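Local coordinates for protein FKBP-type peptidyl-prolyl cis-trans isomerase FkpA (Escherichia coli, PDB 1Q6H) that catalyses the cis-trans isomerisation of peptidyl-proline bonds and so speeds protein folding, and also acts as a periplasmic folding chaperone, at residues F16-D19 and D20-S23; Y34-N37 and S38-Q42; K67-D70 and Q71-E74. One frame throughout, in Å; residues are numbered along the deposited sequence.

Overall arrangement
All three contacts are local, each between residues a few places apart, at the start of a helix or along it, in the amino-terminal domain, and all touch the second subunit. Contacts 1 and 2 share helix 19-43: the first caps its amino end, the second lies near its other end, with centres about 27 Å apart. Contact 3 starts helix 70-112, its centre about 21 Å from that of contact 2. The two helix starts are surface contacts, in which side chains of N18 and S69 accept from backbone N-H groups. Contact 2 is partly buried and lies wholly within the helix; there the backbone pairs with itself, M35 and L39 pack inward, and a serine hydroxyl doubles one carbonyl bond.

Contact 1: F16-D19 and D20-S23; sequences FKND and DQKS
Q21 reaches back from the first turn of helix 19-43 to the residues that lead into it. Its CB lies 3.5 Å from N18 O, and CG passes 3.3 Å from N18 OD1. Beyond CG the chain runs extended (chi2 -179°), which carries the amide to K17. There OE1 accepts from K17 N at 2.9 Å in a nearly straight bond, the donor standing above the amide plane, while NE2 comes no nearer than 4.0 Å to K17 CB. N18 is the N-cap: its OD1 takes Q21 N at 2.8 Å, almost in line with the side-chain C=O, and its backbone O receives K22 N. Beside this turn, CB of F16 rests against CB of K22 at 3.9 Å. One turn into the helix, S23 OG donates back to D19 OD1 at 2.7 Å, meeting the carboxylate from above its plane. D19 OD2 is left for R83 of the second subunit, which also pairs with D20. The two amides thus serve opposite sides of the helix start: N18 caps a helix N-H, and Q21 holds an N-H of the incoming loop, while the acidic pair would probably suit the helix dipole's positive end and joins it to the partner subunit.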
loop_
_atom_site.group_PDB
_atom_site.type_symbol
_atom_site.label_atom_id
_atom_site.label_comp_id
_atom_site.label_asym_id
_atom_site.label_seq_id
_atom_site.Cartn_x
_atom_site.Cartn_y
_atom_site.Cartn_z
ATOM N N PHE A 16 -16.419 -28.545 -5.758
ATOM C CA PHE A 16 -15.161 -28.635 -5.035
ATOM C C PHE A 16 -15.087 -29.819 -4.062
ATOM O O PHE A 16 -15.889 -29.966 -3.134
ATOM C CB PHE A 16 -14.864 -27.313 -4.363
ATOM C CG PHE A 16 -14.870 -26.168 -5.336
ATOM C CD1 PHE A 16 -13.911 -26.090 -6.337
ATOM C CD2 PHE A 16 -15.873 -25.220 -5.303
ATOM C CE1 PHE A 16 -13.942 -25.034 -7.277
ATOM C CE2 PHE A 16 -15.900 -24.191 -6.219
ATOM C CZ PHE A 16 -14.936 -24.103 -7.208
ATOM N N LYS A 17 -14.094 -30.658 -4.305
ATOM C CA LYS A 17 -13.934 -31.908 -3.577
ATOM C C LYS A 17 -13.147 -31.751 -2.280
ATOM O O LYS A 17 -13.268 -32.572 -1.391
ATOM C CB LYS A 17 -13.217 -32.918 -4.471
ATOM C CG LYS A 17 -13.947 -33.231 -5.746
ATOM C CD LYS A 17 -15.206 -34.057 -5.496
ATOM C CE LYS A 17 -15.992 -34.284 -6.787
ATOM N NZ LYS A 17 -16.262 -32.983 -7.469
ATOM N N ASN A 18 -12.341 -30.703 -2.176
ATOM C CA ASN A 18 -11.515 -30.498 -1.000
ATOM C C ASN A 18 -11.020 -29.074 -0.865
ATOM O O ASN A 18 -11.168 -28.261 -1.788
ATOM C CB ASN A 18 -10.331 -31.472 -1.021
ATOM C CG ASN A 18 -9.508 -31.367 -2.297
ATOM O OD1 ASN A 18 -9.072 -30.295 -2.668
ATOM N ND2 ASN A 18 -9.273 -32.504 -2.954
ATOM N N ASP A 19 -10.426 -28.772 0.284
ATOM C CA ASP A 19 -9.969 -27.408 0.566
ATOM C C ASP A 19 -8.894 -26.927 -0.418
ATOM O O ASP A 19 -8.857 -25.736 -0.760
ATOM C CB ASP A 19 -9.449 -27.284 2.016
ATOM C CG ASP A 19 -9.246 -25.830 2.462
ATOM O OD1 ASP A 19 -10.181 -25.009 2.330
ATOM O OD2 ASP A 19 -8.195 -25.423 3.021
ATOM N N ASP A 20 -8.018 -27.823 -0.851
ATOM C CA ASP A 20 -6.959 -27.443 -1.787
ATOM C C ASP A 20 -7.595 -27.024 -3.128
ATOM O O ASP A 20 -7.074 -26.153 -3.834
ATOM C CB ASP A 20 -5.929 -28.556 -1.963
ATOM C CG ASP A 20 -4.936 -28.666 -0.767
ATOM O OD1 ASP A 20 -4.788 -27.704 0.008
ATOM O OD2 ASP A 20 -4.242 -29.684 -0.553
ATOM N N GLN A 21 -8.740 -27.603 -3.461
ATOM C CA GLN A 21 -9.445 -27.136 -4.656
ATOM C C GLN A 21 -10.209 -25.838 -4.333
ATOM O O GLN A 21 -10.102 -24.866 -5.058
ATOM C CB GLN A 21 -10.413 -28.189 -5.194
ATOM C CG GLN A 21 -9.744 -29.460 -5.742
ATOM C CD GLN A 21 -10.767 -30.459 -6.296
ATOM O OE1 GLN A 21 -11.976 -30.224 -6.223
ATOM N NE2 GLN A 21 -10.295 -31.546 -6.864
ATOM N N LYS A 22 -10.956 -25.836 -3.228
ATOM C CA LYS A 22 -11.863 -24.754 -2.925
ATOM C C LYS A 22 -11.156 -23.483 -2.558
ATOM O O LYS A 22 -11.491 -22.411 -3.056
ATOM C CB LYS A 22 -12.825 -25.158 -1.807
ATOM C CG LYS A 22 -14.076 -24.288 -1.742
ATOM C CD LYS A 22 -15.089 -24.804 -0.714
ATOM C CE LYS A 22 -16.277 -23.865 -0.618
ATOM N NZ LYS A 22 -17.341 -24.290 0.359
ATOM N N SER A 23 -10.171 -23.590 -1.677
ATOM C CA SER A 23 -9.418 -22.422 -1.278
ATOM C C SER A 23 -8.659 -21.842 -2.488
ATOM O O SER A 23 -8.525 -20.642 -2.606
ATOM C CB SER A 23 -8.443 -22.757 -0.139
ATOM O OG SER A 23 -9.094 -22.920 1.098
#

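Contact 2: Y34-N37 and S38-Q42; sequences YMEN and SLKEQ
Y34 O is gripped twice by S38, one turn further along helix 19-43. S38 N donates to it at 3.0 Å and S38 OG at 2.9 Å, the two arriving from opposite faces of the carbonyl plane. The hydroxyl can reach back because it stands beside its own backbone N (chi1 -57°). The same OG sits over the centre of the Y34 ring, 4.0 Å above its plane, so the aromatic face covers a hydroxyl already engaged with the backbone.

M35, a selenomethionine deposited in two conformers, receives L39 N on its carbonyl O in a nearly straight bond. Its SE lies 4.3 Å from L39 CD1 in one of them, a loose apolar touch. Both side chains also pack on L54 of helix 51-62 and on F62 of the second subunit, which places this side of the helix between helix 51-62 and the second subunit.

E36 O accepts K40 N at 2.9 Å, in the carbonyl plane, and also takes a bond from a water. That water accepts weakly from K40 NZ. The side chains of E36 and K40 run side by side in the same direction, but their ion pair is long, and the position of E36 OE2 is itself uncertain.

N37 closes the series by accepting E41 N on its O at 3.1 Å. The helix is therefore held chiefly by its regular i to i+4 backbone bonds, reinforced at Y34 by a serine hydroxyl, while the acid-lysine pairing probably adds little.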
loop_
_atom_site.group_PDB
_atom_site.type_symbol
_atom_site.label_atom_id
_atom_site.label_comp_id
_atom_site.label_asym_id
_atom_site.label_seq_id
_atom_site.Cartn_x
_atom_site.Cartn_y
_atom_site.Cartn_z
ATOM N N TYR A 34 -10.416 -8.385 -7.764
ATOM C CA TYR A 34 -9.554 -7.260 -7.488
ATOM C C TYR A 34 -9.102 -6.618 -8.798
ATOM O O TYR A 34 -9.079 -5.401 -8.938
ATOM C CB TYR A 34 -8.319 -7.748 -6.723
ATOM C CG TYR A 34 -7.205 -6.732 -6.686
ATOM C CD1 TYR A 34 -7.284 -5.631 -5.841
ATOM C CD2 TYR A 34 -6.087 -6.852 -7.513
ATOM C CE1 TYR A 34 -6.287 -4.692 -5.796
ATOM C CE2 TYR A 34 -5.068 -5.905 -7.477
ATOM C CZ TYR A 34 -5.183 -4.829 -6.610
ATOM O OH TYR A 34 -4.197 -3.874 -6.535
HETATM N N MSE A 35 -8.710 -7.461 -9.741
HETATM C CA MSE A 35 -8.248 -7.013 -11.048
HETATM C C MSE A 35 -9.408 -6.348 -11.795
HETATM O O MSE A 35 -9.267 -5.243 -12.333
HETATM C CB MSE A 35 -7.749 -8.219 -11.859
HETATM C CG MSE A 35 -6.689 -7.929 -12.937
HETATM SE SE MSE A 35 -5.557 -6.418 -12.545
HETATM C CE MSE A 35 -4.656 -7.229 -11.000
ATOM N N GLU A 36 -10.559 -7.009 -11.814
ATOM C CA GLU A 36 -11.721 -6.454 -12.497
ATOM C C GLU A 36 -12.042 -5.068 -11.925
ATOM O O GLU A 36 -12.246 -4.112 -12.680
ATOM C CB GLU A 36 -12.924 -7.388 -12.402
ATOM C CG GLU A 36 -14.139 -6.899 -13.173
ATOM C CD GLU A 36 -15.427 -7.657 -12.846
ATOM O OE1 GLU A 36 -15.808 -7.761 -11.640
ATOM O OE2 GLU A 36 -16.094 -8.114 -13.816
ATOM N N ASN A 37 -12.077 -4.961 -10.604
ATOM C CA ASN A 37 -12.358 -3.686 -9.971
ATOM C C ASN A 37 -11.340 -2.599 -10.371
ATOM O O ASN A 37 -11.725 -1.444 -10.583
ATOM C CB ASN A 37 -12.469 -3.819 -8.429
ATOM C CG ASN A 37 -13.710 -4.602 -7.978
ATOM O OD1 ASN A 37 -13.760 -5.135 -6.851
ATOM N ND2 ASN A 37 -14.712 -4.683 -8.851
ATOM N N SER A 38 -10.056 -2.956 -10.464
ATOM C CA SER A 38 -9.011 -2.025 -10.911
ATOM C C SER A 38 -9.269 -1.500 -12.315
ATOM O O SER A 38 -9.144 -0.306 -12.574
ATOM C CB SER A 38 -7.642 -2.701 -10.908
ATOM O OG SER A 38 -7.338 -3.200 -9.621
ATOM N N LEU A 39 -9.584 -2.402 -13.233
ATOM C CA LEU A 39 -9.944 -1.981 -14.588
ATOM C C LEU A 39 -11.206 -1.093 -14.596
ATOM O O LEU A 39 -11.307 -0.158 -15.399
ATOM C CB LEU A 39 -10.102 -3.185 -15.513
ATOM C CG LEU A 39 -8.812 -3.547 -16.284
ATOM C CD1 LEU A 39 -7.617 -3.856 -15.374
ATOM C CD2 LEU A 39 -9.027 -4.696 -17.249
ATOM N N LYS A 40 -12.155 -1.378 -13.709
ATOM C CA LYS A 40 -13.330 -0.542 -13.620
ATOM C C LYS A 40 -12.929 0.898 -13.300
ATOM O O LYS A 40 -13.433 1.851 -13.915
ATOM C CB LYS A 40 -14.335 -1.081 -12.596
ATOM C CG LYS A 40 -15.079 -2.318 -13.072
ATOM C CD LYS A 40 -16.422 -2.526 -12.349
ATOM C CE LYS A 40 -17.091 -3.849 -12.762
ATOM N NZ LYS A 40 -16.622 -4.337 -14.109
ATOM N N GLU A 41 -12.007 1.075 -12.356
ATOM C CA GLU A 41 -11.576 2.443 -11.987
ATOM C C GLU A 41 -10.855 3.134 -13.138
ATOM O O GLU A 41 -11.017 4.334 -13.383
ATOM C CB GLU A 41 -10.649 2.409 -10.772
ATOM C CG GLU A 41 -11.319 1.949 -9.488
ATOM C CD GLU A 41 -12.525 2.774 -9.140
ATOM O OE1 GLU A 41 -12.390 4.015 -9.057
ATOM O OE2 GLU A 41 -13.608 2.177 -8.971
ATOM N N GLN A 42 -10.071 2.356 -13.853
ATOM C CA GLN A 42 -9.320 2.859 -14.989
ATOM C C GLN A 42 -10.322 3.292 -16.055
ATOM O O GLN A 42 -10.142 4.321 -16.716
ATOM C CB GLN A 42 -8.401 1.763 -15.558
ATOM C CG GLN A 42 -7.173 1.358 -14.673
ATOM C CD GLN A 42 -6.557 0.033 -15.104
ATOM O OE1 GLN A 42 -6.946 -0.519 -16.133
ATOM N NE2 GLN A 42 -5.585 -0.486 -14.322
HETATM O O HOH W 1 -13.540 -4.345 -15.374
#

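Contact 3: K67-D70 and Q71-E74; sequences KLSD and QEIE
S69 and E72 form a capping box at the amino end of helix 70-112, each side chain accepting from the other residue's backbone N-H. S69 is the N-cap: its OG accepts from E72 N at 3.0 Å. It can do so because OG stands between its own backbone N and carbonyl carbon (chi1 62°), within range of E72 N. In return, OE1 of E72 receives S69 N at 2.8 Å in an almost straight bond, met on the anti side of the carboxylate and somewhat out of its plane. S69 OG also donates to E72 OE1, but weakly. An alanine at E72 would remove this acceptor, and S69 N would probably be left without its mate and the approach to the helix less firmly set.

Among backbone bonds, I73 N donates to S69 O and E74 N to D70 O, so the helical pattern is under way at once.

Charge links the turn to the second subunit, where R33 pairs with D70; within the chain, K67 pairs with D60.

The apolar part is small. The CD2 branch of L68 lies 4.1 Å from E72 CB, beside the capping carboxylate's chain. Y25 of the second subunit packs on L68, and A29 of that subunit on I73. CB of L68 touches the side chain of I73, with its closest approach to CG1 at 3.7 Å.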
loop_
_atom_site.group_PDB
_atom_site.type_symbol
_atom_site.label_atom_id
_atom_site.label_comp_id
_atom_site.label_asym_id
_atom_site.label_seq_id
_atom_site.Cartn_x
_atom_site.Cartn_y
_atom_site.Cartn_z
ATOM N N LYS A 67 6.049 -13.065 -21.795
ATOM C CA LYS A 67 6.657 -12.417 -22.946
ATOM C C LYS A 67 7.396 -11.163 -22.503
ATOM O O LYS A 67 8.145 -10.568 -23.262
ATOM C CB LYS A 67 5.602 -12.054 -24.002
ATOM C CG LYS A 67 5.027 -13.260 -24.709
ATOM C CD LYS A 67 3.787 -12.908 -25.548
ATOM C CE LYS A 67 3.361 -14.091 -26.424
ATOM N NZ LYS A 67 3.110 -15.326 -25.612
ATOM N N LEU A 68 7.211 -10.794 -21.249
ATOM C CA LEU A 68 7.931 -9.678 -20.690
ATOM C C LEU A 68 8.789 -10.144 -19.521
ATOM O O LEU A 68 8.288 -10.814 -18.622
ATOM C CB LEU A 68 6.917 -8.639 -20.198
ATOM C CG LEU A 68 6.070 -7.974 -21.279
ATOM C CD1 LEU A 68 5.106 -6.952 -20.637
ATOM C CD2 LEU A 68 6.930 -7.315 -22.324
ATOM N N SER A 69 10.065 -9.777 -19.519
ATOM C CA SER A 69 10.937 -10.097 -18.393
ATOM C C SER A 69 10.447 -9.307 -17.181
ATOM O O SER A 69 9.626 -8.402 -17.323
ATOM C CB SER A 69 12.353 -9.649 -18.719
ATOM O OG SER A 69 12.339 -8.249 -18.904
ATOM N N ASP A 70 10.977 -9.604 -16.011
ATOM C CA ASP A 70 10.613 -8.851 -14.837
ATOM C C ASP A 70 10.962 -7.380 -15.070
ATOM O O ASP A 70 10.205 -6.475 -14.707
ATOM C CB ASP A 70 11.331 -9.389 -13.602
ATOM C CG ASP A 70 10.924 -10.799 -13.261
ATOM O OD1 ASP A 70 9.725 -11.124 -13.329
ATOM O OD2 ASP A 70 11.733 -11.670 -12.900
ATOM N N GLN A 71 12.107 -7.123 -15.682
ATOM C CA GLN A 71 12.515 -5.734 -15.926
ATOM C C GLN A 71 11.505 -5.007 -16.838
ATOM O O GLN A 71 11.135 -3.843 -16.613
ATOM C CB GLN A 71 13.908 -5.685 -16.543
ATOM C CG GLN A 71 14.238 -4.323 -17.139
ATOM C CD GLN A 71 15.290 -4.409 -18.226
ATOM O OE1 GLN A 71 15.020 -4.930 -19.325
ATOM N NE2 GLN A 71 16.488 -3.899 -17.935
ATOM N N GLU A 72 11.044 -5.706 -17.854
ATOM C CA GLU A 72 10.140 -5.120 -18.804
ATOM C C GLU A 72 8.763 -4.902 -18.156
ATOM O O GLU A 72 8.150 -3.878 -18.379
ATOM C CB GLU A 72 10.044 -5.991 -20.037
ATOM C CG GLU A 72 11.328 -5.990 -20.826
ATOM C CD GLU A 72 11.424 -7.120 -21.846
ATOM O OE1 GLU A 72 10.834 -8.216 -21.651
ATOM O OE2 GLU A 72 12.124 -6.896 -22.862
ATOM N N ILE A 73 8.300 -5.872 -17.365
ATOM C CA ILE A 73 7.053 -5.729 -16.637
ATOM C C ILE A 73 7.095 -4.444 -15.809
ATOM O O ILE A 73 6.166 -3.628 -15.890
ATOM C CB ILE A 73 6.818 -6.912 -15.730
ATOM C CG1 ILE A 73 6.427 -8.146 -16.548
ATOM C CG2 ILE A 73 5.759 -6.593 -14.714
ATOM C CD1 ILE A 73 6.111 -9.301 -15.709
ATOM N N GLU A 74 8.161 -4.272 -15.015
ATOM C CA GLU A 74 8.277 -3.094 -14.183
ATOM C C GLU A 74 8.310 -1.818 -15.022
ATOM O O GLU A 74 7.651 -0.851 -14.691
ATOM C CB GLU A 74 9.520 -3.124 -13.272
ATOM C CG GLU A 74 9.357 -2.180 -12.085
ATOM C CD GLU A 74 10.644 -1.516 -11.598
ATOM O OE1 GLU A 74 11.637 -2.221 -11.334
ATOM O OE2 GLU A 74 10.639 -0.266 -11.440
#